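Local coordinates for protein 28 kDa product (Pseudomonas syringae pv. phaseolicola, PDB 1UKF) that is the autocleaved 28 kDa form of a cysteine protease avirulence protein, essential during infection of plant cells of certain bean cultivars and Arabidopsis, at residues A[21-26]-A[119-124]; A[35-40]-A[150-155]; A[132-137]-A[146-151]. All blocks are in the same frame, centred on the assembly; numbering follows the deposited sequence.

Contact 1. Residues A[21-26]-A[119-124]; sequences LSTEWL and KHLLSL
Ser22 OG turns back to the carbonyl oxygen of Cys18 one helical turn earlier and makes a second, weak bond to Ala133 O; on the same residue, Ser22 CB meets Leu121 CD1 at 3.7 Å. The Leu121 side chain does not start straight at the helix. Its CG lies anti to the backbone N (chi1 172°), and the bend beyond it carries CD1 up to the helix, where Thr23 OG1, itself bonded to Ala19 O, is 4.2 Å from that methyl. Leu26 points at the strand and is the residue most buried by the contact. Both its methyls rest against His120 O, CD1 and CD2 each 3.8 Å from it, and CD1 also reaches Leu121 CB at 4.4 Å. Lys119 runs alongside, its CE 4.3 Å from Leu26 O. Segments 21-26 and 119-124 run nearly antiparallel, their axes 9.1 Å apart. This is the helix of the papain-like fold that starts at active-site Cys18, packed on the central antiparallel sheet. Strand 119-126 is hydrogen-bonded along one edge to strand 130-139 and along the other to strand 178-187, while helix 73-84 packs against Thr23 and Leu121 through Val81.

Contact 2. Residues A[35-40]-A[150-155]; sequences ESRMDH and LGEFQS
Met38 faces Gly151 where helix segment 35-40 passes strand 151-155 roughly antiparallel, their axes 8.6 Å apart at an angle of 157° and the two CA atoms separated by 6.8 Å. The strand begins with a classic beta bulge, Leu150 and Gly151 both set against Asp147. Met38 folds back at chi2 and chi3, which lays SD 3.9 Å from Gly151 CA and brings CE against the Glu152 side chain, which Met38 crosses at about a right angle, 3.9 Å from Glu152 OE1. Beside it the main polar link is a side-on, two-pronged salt bridge. Arg37 NE donates to Glu152 OE1 at 2.9 Å and Arg37 NH2 to Glu152 OE2 at 2.8 Å, the latter almost straight at 178°. Both oxygens use their syn lone pairs, and the guanidinium and carboxylate planes are only 21° apart, so the two flat groups meet edge to edge. Glu152 brings its carboxylate to the helix on an extended chain, whereas Arg37 bends at chi3 to meet it. The carboxylate is further fixed by Gln154 NE2, which bonds Glu152 OE2 at 2.9 Å from the anti side, somewhat out of the carboxylate plane, and by Trp25 NE1, which bonds OE1; each oxygen therefore takes two donors, consistent with a charged carboxylate. Gln154 OE1 is held by Gln142, and Arg37 NH1 by Asp31 O. Strand 151-156 lies in the sheet between strands 6-9 and 142-147, with helix 34-41 on the face carrying Glu152 and helix 160-173 packing against Leu150 and Phe153.

Contact 3. Residues A[132-137]-A[146-151]; sequences HAIACS and FDPNLG
His132 and Asp147 meet through a short, nearly straight bond from NE2 to OD1, 2.7 Å long with an angle of 169° at the hydrogen. The oxygen lies in the plane of the imidazole, but the donor approaches from above the carboxylate plane. From the opposite face of that carboxylate comes the backbone N of Asn149, 2.9 Å from Asp147 OD1, closing an Asx turn; OD1 is thus gripped by two donors, and Tyr171 OH bonds OD2. His132 CG stands anti to its own N, an extended start that sends the ring from strand 130-139 to the carboxylate. Asp147 CG is likewise anti to the backbone N, beside the carbonyl carbon, and its carboxylate ends nearer that strand than its first bond suggests. Over one face of the imidazole lies the Asn149 amide, with the two planes only 6° apart. Its ND2 sits above the rim, 3.1 Å from His132 CE1, in a stacking rather than a hydrogen-bonding position; the amide itself is fixed by Asn13 at OD1 and Tyr171 at ND2. Ile134 CG2 packs 3.6 Å from Asp147 CG; its CG1 lies between the backbone N and the carbonyl carbon (chi1 62°), with CG2 beside the N. Pro148 CD is 3.3 Å from Ala133 O. Further along, Ala135 and Phe146 form an antiparallel hydrogen-bonded pair, their side chains on the sheet face packed against helix 18-27, where the Phe146 ring stacks with Trp25. These strands form a beta hairpin of the papain-like fold. His132 and Asp147 are active-site residues; with Cys18, they complete the Cys-His-Asp catalytic triad of this C58 peptidase.

How the contacts relate
From the N terminus, helices 18-27 and 34-41 come first, and each packs on a strand much later in the chain. Contact 1 closes a loop of 92 intervening residues, largely helical, when strand 119-126 arrives. Contact 2 opens inside that loop and closes after it, so the two cross; Glu24 of the first helix also bonds His40 of the second. Contact 3 follows contact 1 in series and spans only eight residues; it begins within the loop of contact 2 and ends on the same part of the chain, sharing Leu150 and Gly151. Met38 packs on Phe146 between contacts 2 and 3. Together they tie two N-terminal helices to four consecutive strands of one antiparallel sheet.

Contact 1. Residues A[21-26]-A[119-124]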
loop_
_atom_site.group_PDB
_atom_site.type_symbol
_atom_site.label_atom_id
_atom_site.label_comp_id
_atom_site.label_asym_id
_atom_site.label_seq_id
_atom_site.Cartn_x
_atom_site.Cartn_y
_atom_site.Cartn_z
ATOM N N LEU A 21 3.579 -4.415 -7.171
ATOM C CA LEU A 21 3.160 -3.182 -7.830
ATOM C C LEU A 21 3.265 -1.996 -6.878
ATOM O O LEU A 21 3.696 -0.912 -7.276
ATOM C CB LEU A 21 1.716 -3.302 -8.324
ATOM C CG LEU A 21 1.472 -4.210 -9.534
ATOM C CD1 LEU A 21 -0.025 -4.422 -9.718
ATOM C CD2 LEU A 21 2.091 -3.589 -10.786
ATOM N N SER A 22 2.866 -2.196 -5.626
ATOM C CA SER A 22 2.921 -1.131 -4.635
ATOM C C SER A 22 4.360 -0.706 -4.383
ATOM O O SER A 22 4.645 0.484 -4.224
ATOM C CB SER A 22 2.264 -1.584 -3.329
ATOM O OG SER A 22 0.869 -1.735 -3.511
ATOM N N THR A 23 5.272 -1.673 -4.349
ATOM C CA THR A 23 6.673 -1.347 -4.125
ATOM C C THR A 23 7.246 -0.627 -5.346
ATOM O O THR A 23 8.023 0.319 -5.200
ATOM C CB THR A 23 7.494 -2.609 -3.799
ATOM O OG1 THR A 23 6.954 -3.227 -2.623
ATOM C CG2 THR A 23 8.949 -2.248 -3.525
ATOM N N GLU A 24 6.856 -1.050 -6.547
ATOM C CA GLU A 24 7.328 -0.386 -7.763
ATOM C C GLU A 24 6.826 1.061 -7.739
ATOM O O GLU A 24 7.557 1.984 -8.094
ATOM C CB GLU A 24 6.811 -1.123 -9.008
ATOM C CG GLU A 24 7.100 -0.441 -10.354
ATOM C CD GLU A 24 8.576 -0.375 -10.714
ATOM O OE1 GLU A 24 9.409 -1.009 -10.032
ATOM O OE2 GLU A 24 8.904 0.315 -11.704
ATOM N N TRP A 25 5.586 1.265 -7.302
ATOM C CA TRP A 25 5.043 2.619 -7.226
ATOM C C TRP A 25 5.873 3.441 -6.239
ATOM O O TRP A 25 6.182 4.602 -6.502
ATOM C CB TRP A 25 3.580 2.597 -6.771
ATOM C CG TRP A 25 2.966 3.969 -6.692
ATOM C CD1 TRP A 25 2.385 4.673 -7.711
ATOM C CD2 TRP A 25 2.895 4.808 -5.535
ATOM N NE1 TRP A 25 1.955 5.897 -7.257
ATOM C CE2 TRP A 25 2.255 6.007 -5.924
ATOM C CE3 TRP A 25 3.308 4.664 -4.203
ATOM C CZ2 TRP A 25 2.016 7.055 -5.028
ATOM C CZ3 TRP A 25 3.071 5.703 -3.313
ATOM C CH2 TRP A 25 2.429 6.884 -3.729
ATOM N N LEU A 26 6.235 2.849 -5.102
ATOM C CA LEU A 26 7.034 3.563 -4.114
ATOM C C LEU A 26 8.355 4.025 -4.713
ATOM O O LEU A 26 8.796 5.150 -4.465
ATOM C CB LEU A 26 7.312 2.677 -2.894
ATOM C CG LEU A 26 6.184 2.531 -1.867
ATOM C CD1 LEU A 26 6.578 1.516 -0.800
ATOM C CD2 LEU A 26 5.896 3.885 -1.227
ATOM N N LYS A 119 7.217 7.282 3.864
ATOM C CA LYS A 119 6.785 6.363 2.821
ATOM C C LYS A 119 6.380 5.071 3.505
ATOM O O LYS A 119 7.014 4.657 4.476
ATOM C CB LYS A 119 7.917 6.082 1.831
ATOM C CG LYS A 119 8.197 7.226 0.878
ATOM C CD LYS A 119 9.118 6.788 -0.249
ATOM C CE LYS A 119 9.326 7.905 -1.263
ATOM N NZ LYS A 119 10.067 9.049 -0.674
ATOM N N HIS A 120 5.324 4.437 3.010
ATOM C CA HIS A 120 4.861 3.189 3.605
ATOM C C HIS A 120 4.325 2.197 2.605
ATOM O O HIS A 120 3.758 2.564 1.576
ATOM C CB HIS A 120 3.695 3.414 4.579
ATOM C CG HIS A 120 4.049 4.164 5.820
ATOM N ND1 HIS A 120 4.255 3.550 7.037
ATOM C CD2 HIS A 120 4.191 5.491 6.039
ATOM C CE1 HIS A 120 4.505 4.469 7.952
ATOM N NE2 HIS A 120 4.473 5.654 7.372
ATOM N N LEU A 121 4.513 0.929 2.937
ATOM C CA LEU A 121 3.905 -0.160 2.194
ATOM C C LEU A 121 2.871 -0.510 3.268
ATOM O O LEU A 121 3.216 -0.607 4.450
ATOM C CB LEU A 121 4.854 -1.344 1.991
ATOM C CG LEU A 121 4.173 -2.575 1.374
ATOM C CD1 LEU A 121 3.722 -2.278 -0.051
ATOM C CD2 LEU A 121 5.148 -3.742 1.386
ATOM N N LEU A 122 1.608 -0.654 2.888
ATOM C CA LEU A 122 0.571 -0.983 3.856
ATOM C C LEU A 122 -0.121 -2.265 3.442
ATOM O O LEU A 122 -0.298 -2.527 2.255
ATOM C CB LEU A 122 -0.475 0.132 3.937
ATOM C CG LEU A 122 -0.020 1.559 4.250
ATOM C CD1 LEU A 122 -1.206 2.501 4.150
ATOM C CD2 LEU A 122 0.595 1.623 5.638
ATOM N N SER A 123 -0.509 -3.073 4.415
ATOM C CA SER A 123 -1.212 -4.303 4.101
ATOM C C SER A 123 -2.587 -4.272 4.752
ATOM O O SER A 123 -2.719 -3.946 5.931
ATOM C CB SER A 123 -0.411 -5.524 4.575
ATOM O OG SER A 123 -0.071 -5.427 5.945
ATOM N N LEU A 124 -3.613 -4.569 3.961
ATOM C CA LEU A 124 -4.983 -4.606 4.454
ATOM C C LEU A 124 -5.305 -6.065 4.716
ATOM O O LEU A 124 -5.190 -6.899 3.819
ATOM C CB LEU A 124 -5.956 -4.042 3.414
ATOM C CG LEU A 124 -5.689 -2.625 2.905
ATOM C CD1 LEU A 124 -6.780 -2.222 1.924
ATOM C CD2 LEU A 124 -5.647 -1.657 4.073
#

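Contact 2. Residues A[35-40]-A[150-155]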
loop_
_atom_site.group_PDB
_atom_site.type_symbol
_atom_site.label_atom_id
_atom_site.label_comp_id
_atom_site.label_asym_id
_atom_site.label_seq_id
_atom_site.Cartn_x
_atom_site.Cartn_y
_atom_site.Cartn_z
ATOM N N GLU A 35 -1.026 10.214 -13.719
ATOM C CA GLU A 35 -1.420 9.516 -14.939
ATOM C C GLU A 35 -0.272 8.722 -15.548
ATOM O O GLU A 35 -0.449 7.563 -15.937
ATOM C CB GLU A 35 -1.948 10.512 -15.977
ATOM C CG GLU A 35 -3.211 11.240 -15.561
ATOM C CD GLU A 35 -4.372 10.299 -15.318
ATOM O OE1 GLU A 35 -4.719 9.529 -16.238
ATOM O OE2 GLU A 35 -4.941 10.330 -14.207
ATOM N N SER A 36 0.905 9.336 -15.639
ATOM C CA SER A 36 2.045 8.641 -16.218
ATOM C C SER A 36 2.493 7.491 -15.322
ATOM O O SER A 36 2.997 6.484 -15.815
ATOM C CB SER A 36 3.207 9.611 -16.485
ATOM O OG SER A 36 3.731 10.157 -15.291
ATOM N N ARG A 37 2.302 7.628 -14.011
ATOM C CA ARG A 37 2.685 6.556 -13.096
ATOM C C ARG A 37 1.758 5.363 -13.293
ATOM O O ARG A 37 2.197 4.214 -13.264
ATOM C CB ARG A 37 2.646 7.037 -11.641
ATOM C CG ARG A 37 3.784 7.995 -11.297
ATOM C CD ARG A 37 3.918 8.218 -9.799
ATOM N NE ARG A 37 2.912 9.121 -9.245
ATOM C CZ ARG A 37 2.956 10.447 -9.344
ATOM N NH1 ARG A 37 3.956 11.037 -9.984
ATOM N NH2 ARG A 37 2.016 11.187 -8.772
ATOM N N MET A 38 0.475 5.632 -13.508
ATOM C CA MET A 38 -0.458 4.538 -13.733
ATOM C C MET A 38 -0.206 3.914 -15.108
ATOM O O MET A 38 -0.357 2.704 -15.279
ATOM C CB MET A 38 -1.904 5.026 -13.604
ATOM C CG MET A 38 -2.263 5.479 -12.186
ATOM S SD MET A 38 -1.954 4.238 -10.883
ATOM C CE MET A 38 -0.357 4.783 -10.254
ATOM N N ASP A 39 0.188 4.729 -16.088
ATOM C CA ASP A 39 0.483 4.205 -17.425
ATOM C C ASP A 39 1.669 3.246 -17.315
ATOM O O ASP A 39 1.717 2.213 -17.982
ATOM C CB ASP A 39 0.838 5.335 -18.400
ATOM C CG ASP A 39 -0.370 6.143 -18.839
ATOM O OD1 ASP A 39 -1.512 5.711 -18.585
ATOM O OD2 ASP A 39 -0.174 7.214 -19.452
ATOM N N HIS A 40 2.624 3.598 -16.461
ATOM C CA HIS A 40 3.812 2.779 -16.236
ATOM C C HIS A 40 3.457 1.408 -15.650
ATOM O O HIS A 40 4.003 0.378 -16.060
ATOM C CB HIS A 40 4.757 3.522 -15.282
ATOM C CG HIS A 40 5.934 2.714 -14.825
ATOM N ND1 HIS A 40 6.944 2.317 -15.675
ATOM C CD2 HIS A 40 6.273 2.252 -13.597
ATOM C CE1 HIS A 40 7.854 1.646 -14.991
ATOM N NE2 HIS A 40 7.471 1.592 -13.728
ATOM N N LEU A 150 -7.336 0.138 -7.577
ATOM C CA LEU A 150 -8.045 1.368 -7.922
ATOM C C LEU A 150 -7.288 2.470 -8.646
ATOM O O LEU A 150 -7.854 3.148 -9.507
ATOM C CB LEU A 150 -8.648 1.953 -6.642
ATOM C CG LEU A 150 -9.580 1.018 -5.864
ATOM C CD1 LEU A 150 -9.794 1.552 -4.459
ATOM C CD2 LEU A 150 -10.903 0.881 -6.604
ATOM N N GLY A 151 -6.027 2.670 -8.287
ATOM C CA GLY A 151 -5.246 3.721 -8.914
ATOM C C GLY A 151 -4.615 4.614 -7.866
ATOM O O GLY A 151 -4.418 4.193 -6.719
ATOM N N GLU A 152 -4.303 5.851 -8.247
ATOM C CA GLU A 152 -3.671 6.785 -7.328
ATOM C C GLU A 152 -4.631 7.852 -6.823
ATOM O O GLU A 152 -5.472 8.368 -7.571
ATOM C CB GLU A 152 -2.458 7.455 -7.988
ATOM C CG GLU A 152 -1.600 8.250 -6.995
ATOM C CD GLU A 152 -0.323 8.812 -7.600
ATOM O OE1 GLU A 152 0.370 8.078 -8.336
ATOM O OE2 GLU A 152 -0.008 9.990 -7.316
ATOM N N PHE A 153 -4.495 8.164 -5.539
ATOM C CA PHE A 153 -5.309 9.169 -4.870
ATOM C C PHE A 153 -4.367 10.163 -4.216
ATOM O O PHE A 153 -3.222 9.832 -3.899
ATOM C CB PHE A 153 -6.185 8.525 -3.792
ATOM C CG PHE A 153 -7.101 7.456 -4.311
ATOM C CD1 PHE A 153 -6.630 6.167 -4.543
ATOM C CD2 PHE A 153 -8.427 7.749 -4.601
ATOM C CE1 PHE A 153 -7.470 5.182 -5.061
ATOM C CE2 PHE A 153 -9.276 6.777 -5.118
ATOM C CZ PHE A 153 -8.797 5.488 -5.350
ATOM N N GLN A 154 -4.850 11.380 -4.013
ATOM C CA GLN A 154 -4.048 12.413 -3.381
ATOM C C GLN A 154 -4.914 13.303 -2.513
ATOM O O GLN A 154 -6.091 13.531 -2.809
ATOM C CB GLN A 154 -3.332 13.260 -4.436
ATOM C CG GLN A 154 -2.137 12.565 -5.074
ATOM C CD GLN A 154 -1.456 13.423 -6.120
ATOM O OE1 GLN A 154 -1.514 14.652 -6.060
ATOM N NE2 GLN A 154 -0.787 12.780 -7.075
ATOM N N SER A 155 -4.323 13.791 -1.429
ATOM C CA SER A 155 -5.014 14.676 -0.505
ATOM C C SER A 155 -3.967 15.497 0.219
ATOM O O SER A 155 -2.772 15.239 0.110
ATOM C CB SER A 155 -5.800 13.872 0.536
ATOM O OG SER A 155 -4.937 13.279 1.497
#

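Contact 3. Residues A[132-137]-A[146-151]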
loop_
_atom_site.group_PDB
_atom_site.type_symbol
_atom_site.label_atom_id
_atom_site.label_comp_id
_atom_site.label_asym_id
_atom_site.label_seq_id
_atom_site.Cartn_x
_atom_site.Cartn_y
_atom_site.Cartn_z
ATOM N N HIS A 132 -4.077 -7.604 1.123
ATOM C CA HIS A 132 -3.975 -6.701 -0.014
ATOM C C HIS A 132 -3.039 -5.544 0.312
ATOM O O HIS A 132 -3.260 -4.787 1.261
ATOM C CB HIS A 132 -5.337 -6.143 -0.403
ATOM C CG HIS A 132 -5.274 -5.184 -1.548
ATOM N ND1 HIS A 132 -4.776 -5.542 -2.782
ATOM C CD2 HIS A 132 -5.617 -3.878 -1.642
ATOM C CE1 HIS A 132 -4.817 -4.496 -3.588
ATOM N NE2 HIS A 132 -5.323 -3.474 -2.922
ATOM N N ALA A 133 -2.009 -5.394 -0.506
ATOM C CA ALA A 133 -1.013 -4.362 -0.293
ATOM C C ALA A 133 -1.257 -3.093 -1.091
ATOM O O ALA A 133 -1.672 -3.142 -2.249
ATOM C CB ALA A 133 0.360 -4.918 -0.625
ATOM N N ILE A 134 -1.010 -1.959 -0.445
ATOM C CA ILE A 134 -1.129 -0.649 -1.068
ATOM C C ILE A 134 0.091 0.138 -0.597
ATOM O O ILE A 134 0.871 -0.345 0.226
ATOM C CB ILE A 134 -2.439 0.083 -0.662
ATOM C CG1 ILE A 134 -2.478 0.344 0.847
ATOM C CG2 ILE A 134 -3.640 -0.745 -1.102
ATOM C CD1 ILE A 134 -3.697 1.129 1.305
ATOM N N ALA A 135 0.279 1.343 -1.118
ATOM C CA ALA A 135 1.431 2.139 -0.718
ATOM C C ALA A 135 1.082 3.610 -0.645
ATOM O O ALA A 135 0.086 4.061 -1.206
ATOM C CB ALA A 135 2.587 1.925 -1.702
ATOM N N CYS A 136 1.906 4.368 0.060
ATOM C CA CYS A 136 1.678 5.798 0.163
ATOM C C CYS A 136 2.985 6.529 0.414
ATOM O O CYS A 136 3.955 5.954 0.914
ATOM C CB CYS A 136 0.649 6.121 1.259
ATOM S SG CYS A 136 1.065 5.578 2.929
ATOM N N SER A 137 3.005 7.798 0.028
ATOM C CA SER A 137 4.176 8.641 0.185
ATOM C C SER A 137 3.699 10.053 0.453
ATOM O O SER A 137 2.806 10.557 -0.230
ATOM C CB SER A 137 5.019 8.611 -1.088
ATOM O OG SER A 137 6.129 9.487 -0.987
ATOM N N PHE A 146 -1.485 4.910 -3.350
ATOM C CA PHE A 146 -1.708 4.050 -4.504
ATOM C C PHE A 146 -2.262 2.700 -4.078
ATOM O O PHE A 146 -1.682 2.016 -3.229
ATOM C CB PHE A 146 -0.393 3.845 -5.275
ATOM C CG PHE A 146 -0.437 2.711 -6.276
ATOM C CD1 PHE A 146 -1.267 2.771 -7.393
ATOM C CD2 PHE A 146 0.357 1.584 -6.097
ATOM C CE1 PHE A 146 -1.302 1.724 -8.313
ATOM C CE2 PHE A 146 0.328 0.533 -7.013
ATOM C CZ PHE A 146 -0.503 0.607 -8.121
ATOM N N ASP A 147 -3.399 2.333 -4.656
ATOM C CA ASP A 147 -4.016 1.039 -4.391
ATOM C C ASP A 147 -4.048 0.355 -5.756
ATOM O O ASP A 147 -4.736 0.817 -6.664
ATOM C CB ASP A 147 -5.444 1.204 -3.878
ATOM C CG ASP A 147 -6.109 -0.126 -3.580
ATOM O OD1 ASP A 147 -5.746 -1.134 -4.222
ATOM O OD2 ASP A 147 -7.007 -0.166 -2.709
ATOM N N PRO A 148 -3.301 -0.747 -5.922
ATOM C CA PRO A 148 -3.266 -1.469 -7.199
ATOM C C PRO A 148 -4.637 -1.785 -7.815
ATOM O O PRO A 148 -4.758 -1.872 -9.038
ATOM C CB PRO A 148 -2.482 -2.731 -6.856
ATOM C CG PRO A 148 -1.531 -2.259 -5.788
ATOM C CD PRO A 148 -2.415 -1.381 -4.927
ATOM N N ASN A 149 -5.660 -1.968 -6.982
ATOM C CA ASN A 149 -7.002 -2.273 -7.479
ATOM C C ASN A 149 -7.749 -1.055 -8.004
ATOM O O ASN A 149 -8.683 -1.199 -8.795
ATOM C CB ASN A 149 -7.893 -2.867 -6.378
ATOM C CG ASN A 149 -7.472 -4.252 -5.940
ATOM O OD1 ASN A 149 -6.992 -5.060 -6.734
ATOM N ND2 ASN A 149 -7.688 -4.548 -4.663
ATOM N N LEU A 150 -7.336 0.138 -7.577
ATOM C CA LEU A 150 -8.045 1.368 -7.922
ATOM C C LEU A 150 -7.288 2.470 -8.646
ATOM O O LEU A 150 -7.854 3.148 -9.507
ATOM C CB LEU A 150 -8.648 1.953 -6.642
ATOM C CG LEU A 150 -9.580 1.018 -5.864
ATOM C CD1 LEU A 150 -9.794 1.552 -4.459
ATOM C CD2 LEU A 150 -10.903 0.881 -6.604
ATOM N N GLY A 151 -6.027 2.670 -8.287
ATOM C CA GLY A 151 -5.246 3.721 -8.914
ATOM C C GLY A 151 -4.615 4.614 -7.866
ATOM O O GLY A 151 -4.418 4.193 -6.719
#